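Long-range contacts in SsfX3 (Streptomyces sp. SF2575, PDB 3SKV), which transfers a salicylyl group, as an acyltransferase of the GDSL/SGNH family, probably to an intermediate of a tetracycline biosynthetic pathway: residues 129-134 and 143-148; 119-124 and 155-160; 95-100 and 169-174. The protein carries 1 engineered substitution. All blocks are in the same frame, centred on the assembly; numbering follows the deposited sequence.

Interaction 1 of 3, residues 129-134 and 143-148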
ATOM      1  N   LEU A 129     -16.605   5.915  -5.862  1.00 36.00           N
ATOM      2  CA  LEU A 129     -16.038   5.470  -7.140  1.00 35.29           C
ATOM      3  C   LEU A 129     -16.897   5.941  -8.310  1.00 39.05           C
ATOM      4  O   LEU A 129     -18.073   5.613  -8.373  1.00 40.66           O
ATOM      5  CB  LEU A 129     -15.807   3.943  -7.159  1.00 35.49           C
ATOM      6  CG  LEU A 129     -15.226   3.327  -8.444  1.00 39.22           C
ATOM      7  CD1 LEU A 129     -13.845   3.886  -8.775  1.00 36.68           C
ATOM      8  CD2 LEU A 129     -15.124   1.823  -8.312  1.00 45.27           C
ATOM      9  N   ALA A 130     -16.309   6.744  -9.202  1.00 34.97           N
ATOM     10  CA  ALA A 130     -16.985   7.330 -10.369  1.00 34.11           C
ATOM     11  C   ALA A 130     -16.613   6.619 -11.648  1.00 39.73           C
ATOM     12  O   ALA A 130     -17.455   6.485 -12.534  1.00 42.09           O
ATOM     13  CB  ALA A 130     -16.648   8.812 -10.489  1.00 33.42           C
ATOM     14  N   ARG A 131     -15.346   6.192 -11.774  1.00 35.78           N
ATOM     15  CA  ARG A 131     -14.856   5.519 -12.986  1.00 35.60           C
ATOM     16  C   ARG A 131     -13.662   4.648 -12.722  1.00 39.31           C
ATOM     17  O   ARG A 131     -12.695   5.084 -12.092  1.00 39.37           O
ATOM     18  CB  ARG A 131     -14.473   6.568 -14.073  1.00 33.68           C
ATOM     19  CG  ARG A 131     -14.363   6.050 -15.526  1.00 35.66           C
ATOM     20  CD  ARG A 131     -15.711   5.938 -16.217  1.00 38.16           C
ATOM     21  NE  ARG A 131     -16.622   6.996 -15.761  1.00 47.85           N
ATOM     22  CZ  ARG A 131     -16.797   8.153 -16.392  1.00 56.76           C
ATOM     23  NH1 ARG A 131     -16.178   8.392 -17.543  1.00 37.98           N
ATOM     24  NH2 ARG A 131     -17.615   9.068 -15.893  1.00 43.35           N
ATOM     25  N   THR A 132     -13.704   3.429 -13.257  1.00 36.77           N
ATOM     26  CA  THR A 132     -12.566   2.519 -13.273  1.00 35.71           C
ATOM     27  C   THR A 132     -12.113   2.622 -14.728  1.00 39.86           C
ATOM     28  O   THR A 132     -12.929   2.466 -15.622  1.00 40.23           O
ATOM     29  CB  THR A 132     -12.928   1.120 -12.759  1.00 40.22           C
ATOM     30  OG1 THR A 132     -13.445   1.226 -11.432  1.00 39.35           O
ATOM     31  CG2 THR A 132     -11.725   0.198 -12.693  1.00 40.60           C
ATOM     32  N   VAL A 133     -10.858   3.006 -14.954  1.00 36.57           N
ATOM     33  CA  VAL A 133     -10.278   3.249 -16.280  1.00 36.21           C
ATOM     34  C   VAL A 133      -9.258   2.160 -16.593  1.00 41.08           C
ATOM     35  O   VAL A 133      -8.390   1.881 -15.767  1.00 39.21           O
ATOM     36  CB  VAL A 133      -9.625   4.674 -16.336  1.00 39.40           C
ATOM     37  CG1 VAL A 133      -9.151   5.052 -17.739  1.00 39.59           C
ATOM     38  CG2 VAL A 133     -10.570   5.743 -15.803  1.00 38.79           C
ATOM     39  N   GLU A 134      -9.341   1.568 -17.802  1.00 40.03           N
ATOM     40  CA  GLU A 134      -8.382   0.543 -18.226  1.00 41.44           C
ATOM     41  C   GLU A 134      -7.203   1.262 -18.864  1.00 42.48           C
ATOM     42  O   GLU A 134      -7.401   2.040 -19.799  1.00 43.34           O
ATOM     43  CB  GLU A 134      -9.006  -0.467 -19.209  1.00 44.89           C
ATOM     44  CG  GLU A 134     -10.130  -1.300 -18.614  1.00 59.38           C
ATOM     45  CD  GLU A 134     -10.849  -2.196 -19.600  1.00 90.32           C
ATOM     46  OE1 GLU A 134     -11.533  -1.663 -20.505  1.00 98.02           O
ATOM     47  OE2 GLU A 134     -10.761  -3.436 -19.442  1.00 85.12           O
ATOM     48  N   LEU A 143      -5.490   9.350 -20.966  1.00 34.74           N
ATOM     49  CA  LEU A 143      -6.646   8.863 -20.224  1.00 34.20           C
ATOM     50  C   LEU A 143      -7.656  10.016 -20.256  1.00 36.05           C
ATOM     51  O   LEU A 143      -7.276  11.166 -20.050  1.00 32.95           O
ATOM     52  CB  LEU A 143      -6.096   8.616 -18.803  1.00 33.73           C
ATOM     53  CG  LEU A 143      -6.952   8.394 -17.592  1.00 39.49           C
ATOM     54  CD1 LEU A 143      -6.152   7.592 -16.556  1.00 39.51           C
ATOM     55  CD2 LEU A 143      -7.326   9.725 -16.943  1.00 40.85           C
ATOM     56  N   HIS A 144      -8.920   9.726 -20.561  1.00 34.51           N
ATOM     57  CA  HIS A 144      -9.931  10.770 -20.582  1.00 35.27           C
ATOM     58  C   HIS A 144     -11.151  10.305 -19.851  1.00 37.52           C
ATOM     59  O   HIS A 144     -11.763   9.310 -20.236  1.00 39.27           O
ATOM     60  CB  HIS A 144     -10.253  11.267 -22.001  1.00 38.72           C
ATOM     61  CG  HIS A 144     -11.216  12.413 -22.006  1.00 44.58           C
ATOM     62  ND1 HIS A 144     -10.784  13.725 -22.124  1.00 47.40           N
ATOM     63  CD2 HIS A 144     -12.564  12.410 -21.876  1.00 48.81           C
ATOM     64  CE1 HIS A 144     -11.875  14.471 -22.076  1.00 47.96           C
ATOM     65  NE2 HIS A 144     -12.969  13.725 -21.908  1.00 49.12           N
ATOM     66  N   VAL A 145     -11.488  11.014 -18.767  1.00 32.08           N
ATOM     67  CA  VAL A 145     -12.650  10.723 -17.936  1.00 31.06           C
ATOM     68  C   VAL A 145     -13.605  11.881 -18.117  1.00 35.10           C
ATOM     69  O   VAL A 145     -13.347  12.992 -17.660  1.00 33.04           O
ATOM     70  CB  VAL A 145     -12.304  10.464 -16.439  1.00 33.17           C
ATOM     71  CG1 VAL A 145     -13.540  10.040 -15.649  1.00 32.50           C
ATOM     72  CG2 VAL A 145     -11.215   9.423 -16.304  1.00 32.31           C
ATOM     73  N   ASP A 146     -14.674  11.630 -18.851  1.00 33.66           N
ATOM     74  CA  ASP A 146     -15.694  12.641 -19.093  1.00 34.36           C
ATOM     75  C   ASP A 146     -16.870  12.267 -18.242  1.00 35.58           C
ATOM     76  O   ASP A 146     -16.912  11.175 -17.692  1.00 35.23           O
ATOM     77  CB  ASP A 146     -16.086  12.668 -20.586  1.00 38.13           C
ATOM     78  CG  ASP A 146     -16.655  13.980 -21.095  1.00 61.93           C
ATOM     79  OD1 ASP A 146     -17.159  14.789 -20.259  1.00 63.34           O
ATOM     80  OD2 ASP A 146     -16.643  14.188 -22.334  1.00 76.17           O
ATOM     81  N   GLY A 147     -17.805  13.177 -18.119  1.00 33.47           N
ATOM     82  CA  GLY A 147     -19.028  12.935 -17.376  1.00 35.09           C
ATOM     83  C   GLY A 147     -18.873  12.771 -15.888  1.00 38.54           C
ATOM     84  O   GLY A 147     -19.430  11.840 -15.316  1.00 37.92           O
ATOM     85  N   LEU A 148     -18.086  13.655 -15.268  1.00 35.55           N
ATOM     86  CA  LEU A 148     -17.922  13.716 -13.819  1.00 34.74           C
ATOM     87  C   LEU A 148     -18.958  14.736 -13.351  1.00 36.75           C
ATOM     88  O   LEU A 148     -19.352  15.581 -14.162  1.00 35.15           O
ATOM     89  CB  LEU A 148     -16.506  14.198 -13.413  1.00 33.66           C
ATOM     90  CG  LEU A 148     -15.347  13.251 -13.676  1.00 37.26           C
ATOM     91  CD1 LEU A 148     -14.042  13.886 -13.282  1.00 35.25           C
ATOM     92  CD2 LEU A 148     -15.527  11.956 -12.918  1.00 41.39           C
TER
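Arg131 and Val145 face each other from two antiparallel strands, 129-134 and 143-145, whose axes come no closer than 8.6 Å at an angle of 158°, a spacing bridged by side chains instead of a backbone ladder. This is the edge of the jelly-roll sandwich: each strand is paired within a different sheet, Val133 with Leu121 on one side and Leu143 with Val98 on the other. A classic beta bulge in the first strand puts Ala130 and Arg131 both opposite Val123, and both send CB toward 143-148. The CB of Ala130 meets CD2 of Leu148 at 4.1 Å. Further along, Val133 splits its two methyls, CG1 going to CG of Leu143 at 4.0 Å, crossed roughly at right angles, and CG2 to CG2 of Val145 at 3.8 Å.

Arg131 does the polar work. CG starts opposite the backbone N (chi1 -162°), and bends at chi2 and chi3 fold the chain along Val145, the two side chains sliding past each other in opposite directions. The guanidinium then lies with one face over a methyl, Val145 CG1 being 3.6 Å from Arg131 NH1 near the rim of the flat group. NE adds only a weak bond back to Ala130 O. The turn at Asp146 is held by its OD1, which accepts from Gly147 N. Two bonds to one carbonyl oxygen hold the guanidinium's orientation, gripping it end-on and in plane: Asp146 O lies 2.9 Å from Arg131 NH1 and 2.9 Å from Arg131 NH2.

Interaction 2 of 3, residues 119-124 and 155-160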
ATOM      1  N   ALA A 119      -4.680  -3.492 -15.989  1.00 62.19           N
ATOM      2  CA  ALA A 119      -4.142  -2.216 -15.508  1.00 56.54           C
ATOM      3  C   ALA A 119      -5.282  -1.214 -15.303  1.00 50.63           C
ATOM      4  O   ALA A 119      -5.815  -0.655 -16.267  1.00 48.91           O
ATOM      5  CB  ALA A 119      -3.121  -1.681 -16.496  1.00 57.10           C
ATOM      6  N   LEU A 120      -5.693  -1.037 -14.039  1.00 41.11           N
ATOM      7  CA  LEU A 120      -6.800  -0.143 -13.695  1.00 37.10           C
ATOM      8  C   LEU A 120      -6.365   1.064 -12.882  1.00 36.23           C
ATOM      9  O   LEU A 120      -5.400   1.003 -12.128  1.00 35.73           O
ATOM     10  CB  LEU A 120      -7.963  -0.887 -12.993  1.00 36.89           C
ATOM     11  CG  LEU A 120      -8.578  -2.125 -13.711  1.00 41.49           C
ATOM     12  CD1 LEU A 120      -9.460  -2.911 -12.760  1.00 41.02           C
ATOM     13  CD2 LEU A 120      -9.350  -1.730 -14.998  1.00 38.68           C
ATOM     14  N   LEU A 121      -7.087   2.158 -13.068  1.00 30.36           N
ATOM     15  CA  LEU A 121      -6.928   3.439 -12.423  1.00 29.52           C
ATOM     16  C   LEU A 121      -8.345   3.765 -11.963  1.00 32.85           C
ATOM     17  O   LEU A 121      -9.300   3.658 -12.742  1.00 31.71           O
ATOM     18  CB  LEU A 121      -6.417   4.456 -13.485  1.00 29.48           C
ATOM     19  CG  LEU A 121      -6.194   5.987 -13.215  1.00 32.78           C
ATOM     20  CD1 LEU A 121      -7.371   6.698 -12.610  1.00 32.09           C
ATOM     21  CD2 LEU A 121      -4.857   6.306 -12.645  1.00 32.13           C
ATOM     22  N   ASP A 122      -8.490   4.117 -10.684  1.00 28.70           N
ATOM     23  CA  ASP A 122      -9.789   4.483 -10.147  1.00 27.44           C
ATOM     24  C   ASP A 122      -9.896   5.970 -10.015  1.00 26.99           C
ATOM     25  O   ASP A 122      -8.928   6.632  -9.627  1.00 24.45           O
ATOM     26  CB  ASP A 122     -10.054   3.814  -8.796  1.00 29.10           C
ATOM     27  CG  ASP A 122     -10.497   2.360  -8.891  1.00 37.73           C
ATOM     28  OD1 ASP A 122     -10.755   1.886 -10.026  1.00 37.96           O
ATOM     29  OD2 ASP A 122     -10.596   1.695  -7.827  1.00 39.34           O
ATOM     30  N   VAL A 123     -11.085   6.492 -10.341  1.00 22.85           N
ATOM     31  CA  VAL A 123     -11.428   7.899 -10.210  1.00 22.05           C
ATOM     32  C   VAL A 123     -12.541   7.959  -9.148  1.00 27.22           C
ATOM     33  O   VAL A 123     -13.654   7.447  -9.350  1.00 26.97           O
ATOM     34  CB  VAL A 123     -11.841   8.562 -11.562  1.00 25.79           C
ATOM     35  CG1 VAL A 123     -12.091  10.052 -11.388  1.00 24.43           C
ATOM     36  CG2 VAL A 123     -10.794   8.324 -12.661  1.00 25.14           C
ATOM     37  N   LEU A 124     -12.209   8.552  -7.996  1.00 22.85           N
ATOM     38  CA  LEU A 124     -13.164   8.753  -6.918  1.00 23.06           C
ATOM     39  C   LEU A 124     -13.561  10.211  -6.887  1.00 29.19           C
ATOM     40  O   LEU A 124     -12.709  11.086  -7.096  1.00 29.94           O
ATOM     41  CB  LEU A 124     -12.588   8.321  -5.572  1.00 22.86           C
ATOM     42  CG  LEU A 124     -12.839   6.874  -5.160  1.00 28.14           C
ATOM     43  CD1 LEU A 124     -12.081   5.906  -6.036  1.00 27.23           C
ATOM     44  CD2 LEU A 124     -12.469   6.673  -3.732  1.00 31.35           C
ATOM     45  N   VAL A 155     -11.458  15.287  -6.266  1.00 24.41           N
ATOM     46  CA  VAL A 155     -11.133  14.241  -7.226  1.00 23.05           C
ATOM     47  C   VAL A 155      -9.919  13.450  -6.742  1.00 27.45           C
ATOM     48  O   VAL A 155      -8.865  14.048  -6.512  1.00 28.94           O
ATOM     49  CB  VAL A 155     -10.908  14.801  -8.641  1.00 25.69           C
ATOM     50  CG1 VAL A 155     -10.673  13.654  -9.638  1.00 24.89           C
ATOM     51  CG2 VAL A 155     -12.090  15.663  -9.079  1.00 26.01           C
ATOM     52  N   GLU A 156     -10.062  12.119  -6.575  1.00 23.16           N
ATOM     53  CA  GLU A 156      -8.935  11.269  -6.169  1.00 22.65           C
ATOM     54  C   GLU A 156      -8.697  10.281  -7.287  1.00 28.10           C
ATOM     55  O   GLU A 156      -9.613   9.551  -7.691  1.00 29.09           O
ATOM     56  CB  GLU A 156      -9.172  10.493  -4.858  1.00 24.35           C
ATOM     57  CG  GLU A 156      -9.727  11.279  -3.680  1.00 40.64           C
ATOM     58  CD  GLU A 156     -10.325  10.446  -2.552  1.00 61.35           C
ATOM     59  OE1 GLU A 156      -9.869   9.298  -2.344  1.00 49.17           O
ATOM     60  OE2 GLU A 156     -11.234  10.955  -1.855  1.00 53.07           O
ATOM     61  N   LEU A 157      -7.483  10.276  -7.801  1.00 24.26           N
ATOM     62  CA  LEU A 157      -7.040   9.344  -8.838  1.00 24.91           C
ATOM     63  C   LEU A 157      -6.185   8.297  -8.114  1.00 27.28           C
ATOM     64  O   LEU A 157      -5.093   8.629  -7.636  1.00 25.49           O
ATOM     65  CB  LEU A 157      -6.186  10.095  -9.887  1.00 24.94           C
ATOM     66  CG  LEU A 157      -6.865  10.561 -11.185  1.00 29.49           C
ATOM     67  CD1 LEU A 157      -8.235  11.170 -10.938  1.00 29.76           C
ATOM     68  CD2 LEU A 157      -6.007  11.551 -11.891  1.00 29.74           C
ATOM     69  N   TRP A 158      -6.728   7.083  -7.934  1.00 21.62           N
ATOM     70  CA  TRP A 158      -6.022   5.987  -7.286  1.00 21.22           C
ATOM     71  C   TRP A 158      -5.250   5.264  -8.351  1.00 25.77           C
ATOM     72  O   TRP A 158      -5.815   4.569  -9.205  1.00 27.51           O
ATOM     73  CB  TRP A 158      -6.996   5.042  -6.606  1.00 20.88           C
ATOM     74  CG  TRP A 158      -7.533   5.590  -5.341  1.00 22.48           C
ATOM     75  CD1 TRP A 158      -8.439   6.601  -5.196  1.00 25.27           C
ATOM     76  CD2 TRP A 158      -7.282   5.079  -4.028  1.00 23.02           C
ATOM     77  NE1 TRP A 158      -8.728   6.788  -3.858  1.00 25.34           N
ATOM     78  CE2 TRP A 158      -8.030   5.869  -3.120  1.00 26.93           C
ATOM     79  CE3 TRP A 158      -6.450   4.067  -3.524  1.00 23.99           C
ATOM     80  CZ2 TRP A 158      -7.988   5.663  -1.746  1.00 26.45           C
ATOM     81  CZ3 TRP A 158      -6.365   3.907  -2.159  1.00 25.95           C
ATOM     82  CH2 TRP A 158      -7.150   4.676  -1.285  1.00 26.99           C
ATOM     83  N   LEU A 159      -3.959   5.465  -8.319  1.00 22.38           N
ATOM     84  CA  LEU A 159      -2.997   4.951  -9.291  1.00 22.56           C
ATOM     85  C   LEU A 159      -2.904   3.417  -9.275  1.00 30.73           C
ATOM     86  O   LEU A 159      -3.204   2.816  -8.239  1.00 29.99           O
ATOM     87  CB  LEU A 159      -1.623   5.630  -9.050  1.00 21.06           C
ATOM     88  CG  LEU A 159      -1.585   7.201  -9.041  1.00 22.96           C
ATOM     89  CD1 LEU A 159      -0.152   7.705  -9.245  1.00 22.59           C
ATOM     90  CD2 LEU A 159      -2.464   7.802 -10.160  1.00 21.09           C
ATOM     91  N   PRO A 160      -2.539   2.778 -10.420  1.00 30.87           N
ATOM     92  CA  PRO A 160      -2.449   1.309 -10.464  1.00 31.62           C
ATOM     93  C   PRO A 160      -1.507   0.694  -9.432  1.00 36.58           C
ATOM     94  O   PRO A 160      -0.479   1.265  -9.086  1.00 35.35           O
ATOM     95  CB  PRO A 160      -2.016   1.026 -11.912  1.00 33.54           C
ATOM     96  CG  PRO A 160      -1.346   2.287 -12.347  1.00 37.23           C
ATOM     97  CD  PRO A 160      -2.181   3.356 -11.736  1.00 32.40           C
TER
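Leu124 is the side chain to follow here, from its CB beside Glu156 to the methyls that reach the pyrrole atoms of Trp158 obliquely. CB sits 4.1 Å from the CB of Glu156, its partner in the ladder. From CG the two methyls diverge: Leu124 CD1 reaches Trp158 CD1 at 3.8 Å, and Leu124 CD2 comes to Trp158 NE1 at 3.7 Å. CD2 also brushes OE1 of Glu156. That same carboxylate oxygen accepts the indole N-H, with Trp158 NE1 3.1 Å from Glu156 OE1, met on the anti side and somewhat out of the carboxylate plane, which helps to hold the ring's rotation while leucine carbons pad the bond.

Beneath these groups runs a regular antiparallel ladder. Asp122-Trp158 and Leu124-Glu156 are hydrogen-bonded pairs and Val123-Leu157 a non-hydrogen-bonded pair between them; the bond from Leu124 N to Glu156 O is nearly straight at 176°. On the face of Val123 and Leu157 the side-chain contacts are mainly apolar. Val123 CG1 lies 4.0 Å from Leu157 CD1, the two pointing the same way, and Leu121 adds a pair of methyls: CD1 against Leu157 CG, CD2 against Leu159 CD2 at 3.8 Å.

Asp122 leaves on the face of Trp158, and its carboxylate is taken by Ser203, Ser205 and Thr132. Trp158 packs there on Ala210 and Arg214 of helix 208-216, with Arg86 making a cation-pi contact. One face of this sheet thus looks into the jelly-roll core, while the other docks on the GDSL/SGNH domain, probably the catalytic one.

Interaction 3 of 3, residues 95-100 and 169-174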
ATOM      1  N   TRP A  95     -14.896  17.162 -16.614  1.00 29.93           N
ATOM      2  CA  TRP A  95     -14.016  16.148 -17.208  1.00 27.78           C
ATOM      3  C   TRP A  95     -12.555  16.322 -16.814  1.00 30.59           C
ATOM      4  O   TRP A  95     -12.139  17.399 -16.382  1.00 28.82           O
ATOM      5  CB  TRP A  95     -14.166  16.089 -18.745  1.00 26.11           C
ATOM      6  CG  TRP A  95     -13.754  17.330 -19.473  1.00 27.09           C
ATOM      7  CD1 TRP A  95     -14.541  18.394 -19.784  1.00 30.63           C
ATOM      8  CD2 TRP A  95     -12.440  17.643 -19.969  1.00 27.12           C
ATOM      9  NE1 TRP A  95     -13.804  19.349 -20.452  1.00 30.40           N
ATOM     10  CE2 TRP A  95     -12.512  18.918 -20.573  1.00 30.67           C
ATOM     11  CE3 TRP A  95     -11.196  16.978 -19.935  1.00 27.82           C
ATOM     12  CZ2 TRP A  95     -11.404  19.524 -21.177  1.00 29.68           C
ATOM     13  CZ3 TRP A  95     -10.101  17.574 -20.540  1.00 29.09           C
ATOM     14  CH2 TRP A  95     -10.204  18.833 -21.146  1.00 30.26           C
ATOM     15  N   LEU A  96     -11.766  15.265 -16.985  1.00 28.05           N
ATOM     16  CA  LEU A  96     -10.335  15.317 -16.763  1.00 27.83           C
ATOM     17  C   LEU A  96      -9.596  14.449 -17.723  1.00 30.81           C
ATOM     18  O   LEU A  96     -10.092  13.403 -18.161  1.00 30.47           O
ATOM     19  CB  LEU A  96      -9.883  15.111 -15.288  1.00 27.67           C
ATOM     20  CG  LEU A  96      -9.862  13.725 -14.631  1.00 32.14           C
ATOM     21  CD1 LEU A  96      -8.732  12.817 -15.170  1.00 31.26           C
ATOM     22  CD2 LEU A  96      -9.601  13.883 -13.173  1.00 35.91           C
ATOM     23  N   ALA A  97      -8.385  14.852 -18.014  1.00 27.38           N
ATOM     24  CA  ALA A  97      -7.513  14.089 -18.908  1.00 27.31           C
ATOM     25  C   ALA A  97      -6.136  14.024 -18.294  1.00 31.22           C
ATOM     26  O   ALA A  97      -5.696  14.996 -17.693  1.00 32.73           O
ATOM     27  CB  ALA A  97      -7.468  14.725 -20.292  1.00 27.93           C
ATOM     28  N   VAL A  98      -5.492  12.864 -18.370  1.00 25.64           N
ATOM     29  CA  VAL A  98      -4.147  12.647 -17.839  1.00 23.39           C
ATOM     30  C   VAL A  98      -3.284  12.012 -18.925  1.00 26.12           C
ATOM     31  O   VAL A  98      -3.678  11.006 -19.510  1.00 24.92           O
ATOM     32  CB  VAL A  98      -4.111  11.794 -16.545  1.00 25.13           C
ATOM     33  CG1 VAL A  98      -2.672  11.614 -16.052  1.00 25.19           C
ATOM     34  CG2 VAL A  98      -4.966  12.405 -15.448  1.00 23.84           C
ATOM     35  N   ARG A  99      -2.121  12.624 -19.204  1.00 22.86           N
ATOM     36  CA  ARG A  99      -1.113  12.115 -20.115  1.00 22.42           C
ATOM     37  C   ARG A  99      -0.163  11.275 -19.235  1.00 25.58           C
ATOM     38  O   ARG A  99       0.448  11.785 -18.287  1.00 22.48           O
ATOM     39  CB  ARG A  99      -0.387  13.241 -20.854  1.00 22.08           C
ATOM     40  CG  ARG A  99       0.503  12.684 -21.933  1.00 29.90           C
ATOM     41  CD  ARG A  99       1.061  13.776 -22.787  1.00 38.82           C
ATOM     42  NE  ARG A  99       2.210  13.280 -23.536  1.00 41.46           N
ATOM     43  CZ  ARG A  99       3.234  14.032 -23.899  1.00 54.15           C
ATOM     44  NH1 ARG A  99       3.250  15.328 -23.605  1.00 40.30           N
ATOM     45  NH2 ARG A  99       4.253  13.501 -24.557  1.00 44.85           N
ATOM     46  N   TYR A 100      -0.096   9.976 -19.528  1.00 23.91           N
ATOM     47  CA  TYR A 100       0.630   9.033 -18.704  1.00 23.55           C
ATOM     48  C   TYR A 100       1.427   8.001 -19.485  1.00 29.37           C
ATOM     49  O   TYR A 100       1.313   7.863 -20.709  1.00 28.55           O
ATOM     50  CB  TYR A 100      -0.393   8.299 -17.782  1.00 23.45           C
ATOM     51  CG  TYR A 100      -1.252   7.289 -18.524  1.00 23.84           C
ATOM     52  CD1 TYR A 100      -2.392   7.685 -19.210  1.00 25.17           C
ATOM     53  CD2 TYR A 100      -0.900   5.938 -18.570  1.00 24.06           C
ATOM     54  CE1 TYR A 100      -3.166   6.765 -19.922  1.00 25.42           C
ATOM     55  CE2 TYR A 100      -1.672   5.007 -19.270  1.00 25.08           C
ATOM     56  CZ  TYR A 100      -2.802   5.427 -19.950  1.00 33.99           C
ATOM     57  OH  TYR A 100      -3.570   4.513 -20.647  1.00 35.94           O
ATOM     58  N   GLU A 169       1.005  15.447 -17.796  1.00 27.55           N
ATOM     59  CA  GLU A 169       0.027  16.538 -17.836  1.00 27.88           C
ATOM     60  C   GLU A 169      -1.333  16.124 -17.308  1.00 30.39           C
ATOM     61  O   GLU A 169      -1.729  14.965 -17.423  1.00 31.55           O
ATOM     62  CB  GLU A 169      -0.151  16.976 -19.303  1.00 30.37           C
ATOM     63  CG  GLU A 169      -0.797  18.337 -19.536  1.00 43.72           C
ATOM     64  CD  GLU A 169      -1.232  18.603 -20.966  1.00 64.58           C
ATOM     65  OE1 GLU A 169      -1.063  17.715 -21.839  1.00 66.79           O
ATOM     66  OE2 GLU A 169      -1.762  19.711 -21.211  1.00 60.75           O
ATOM     67  N   VAL A 170      -2.052  17.092 -16.749  1.00 24.49           N
ATOM     68  CA  VAL A 170      -3.432  16.972 -16.317  1.00 22.87           C
ATOM     69  C   VAL A 170      -4.179  18.049 -17.099  1.00 27.49           C
ATOM     70  O   VAL A 170      -3.701  19.185 -17.218  1.00 28.51           O
ATOM     71  CB  VAL A 170      -3.645  17.077 -14.791  1.00 25.84           C
ATOM     72  CG1 VAL A 170      -5.136  17.028 -14.437  1.00 25.59           C
ATOM     73  CG2 VAL A 170      -2.899  15.955 -14.062  1.00 25.22           C
ATOM     74  N   ARG A 171      -5.291  17.679 -17.713  1.00 22.18           N
ATOM     75  CA  ARG A 171      -6.079  18.659 -18.440  1.00 22.89           C
ATOM     76  C   ARG A 171      -7.482  18.714 -17.874  1.00 25.38           C
ATOM     77  O   ARG A 171      -8.024  17.696 -17.446  1.00 24.66           O
ATOM     78  CB  ARG A 171      -6.097  18.369 -19.937  1.00 24.17           C
ATOM     79  CG  ARG A 171      -4.909  18.945 -20.678  1.00 33.87           C
ATOM     80  CD  ARG A 171      -4.770  18.382 -22.086  1.00 35.34           C
ATOM     81  NE  ARG A 171      -6.050  18.399 -22.795  1.00 53.90           N
ATOM     82  CZ  ARG A 171      -6.643  17.317 -23.282  1.00 74.88           C
ATOM     83  NH1 ARG A 171      -6.053  16.135 -23.202  1.00 65.02           N
ATOM     84  NH2 ARG A 171      -7.815  17.417 -23.896  1.00 65.02           N
ATOM     85  N   LEU A 172      -8.051  19.911 -17.850  1.00 22.07           N
ATOM     86  CA  LEU A 172      -9.394  20.185 -17.334  1.00 22.02           C
ATOM     87  C   LEU A 172     -10.081  21.150 -18.290  1.00 28.67           C
ATOM     88  O   LEU A 172      -9.419  21.720 -19.183  1.00 27.07           O
ATOM     89  CB  LEU A 172      -9.335  20.811 -15.915  1.00 20.94           C
ATOM     90  CG  LEU A 172      -8.511  20.076 -14.851  1.00 24.52           C
ATOM     91  CD1 LEU A 172      -8.268  20.956 -13.644  1.00 25.20           C
ATOM     92  CD2 LEU A 172      -9.162  18.764 -14.449  1.00 26.06           C
ATOM     93  N   GLU A 173     -11.411  21.348 -18.091  1.00 26.07           N
ATOM     94  CA  GLU A 173     -12.226  22.254 -18.881  1.00 26.76           C
ATOM     95  C   GLU A 173     -11.646  23.666 -18.768  1.00 33.15           C
ATOM     96  O   GLU A 173     -11.100  24.025 -17.719  1.00 34.67           O
ATOM     97  CB  GLU A 173     -13.681  22.211 -18.376  1.00 28.35           C
ATOM     98  CG  GLU A 173     -14.688  22.998 -19.213  1.00 35.79           C
ATOM     99  CD  GLU A 173     -15.249  22.250 -20.407  1.00 81.96           C
ATOM    100  OE1 GLU A 173     -14.508  22.053 -21.400  1.00 85.74           O
ATOM    101  OE2 GLU A 173     -16.437  21.860 -20.349  1.00 91.17           O
ATOM    102  N   ALA A 174     -11.755  24.462 -19.844  1.00 28.44           N
ATOM    103  CA  ALA A 174     -11.303  25.854 -19.827  1.00 28.13           C
ATOM    104  C   ALA A 174     -12.114  26.625 -18.766  1.00 31.30           C
ATOM    105  O   ALA A 174     -13.331  26.419 -18.633  1.00 32.53           O
ATOM    106  CB  ALA A 174     -11.544  26.480 -21.192  1.00 29.94           C
TER
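Trp95 and Glu173 close one end of this antiparallel pair, and the densest packing gathers beside them. Trp95 starts with CG wedged between its backbone N and carbonyl carbon (chi1 64°), which swings the indole over the end of strand 169-172. One ring face lies on the backbone where Leu172 joins Glu173, with Trp95 CZ2 3.6 Å from Leu172 C. At the ring edge Trp95 NE1 donates to Glu173 OE1 at 3.0 Å along an almost straight line. The ring and carboxylate planes stand 88° apart, and the N-H, lying in the ring plane, meets OE1 from above the carboxylate plane and not within it.

Arg171 fills the next position. Bent at chi3, its chain lays the guanidinium over Ala97, and one face carries both Ala97 CB, 3.5 Å from Arg171 NH1, and the far rim of the Trp95 ring, CH2 being 3.9 Å from Arg171 NH2. NH1 makes a salt bridge to Glu142 on strand 141-145. Ala97 and Arg171 also pair through their backbones, Arg171 N to Ala97 O at 2.7 Å.

Toward Arg99 and Glu169 the contact thins out at a partly exposed border. Arg99 N still bonds Glu169 O, and Arg99 CB touches Glu169 CB at 4.1 Å. Beyond them the side chains part: Arg99 runs out extended to a salt bridge with Asp140, Glu169 bonds Ser34, and Arg99 NH1 remains 5.2 Å from Glu169 OE1. Underneath, Leu96, Val98, Val170 and Leu172 make the opposite face greasy, and Leu96 and Val98 pack on strand 153-158 of the facing sheet, the two-layered core of a jelly-roll domain.

In the fold
The three contacts sample one beta sandwich from different sides. Interactions 2 and 3 are buried backbone ladders, one in each sheet, whereas interaction 1 spans the gap between them and is only partly buried. Interaction 1 shares a sheet with both: strand 128-134 neighbours 120-125 in one, and 141-145 neighbours 96-103 in the other. The layers also meet where Leu96 and Val98 pack on strand 153-158. Their polar chemistry follows position. Interaction 2 turns Asp122 and Trp158 toward the GDSL/SGNH domain, the arginines of interaction 3 find their carboxylate partners on strands and loops outside its two segments, and interaction 1 relies on an arginine reaching a loop carbonyl.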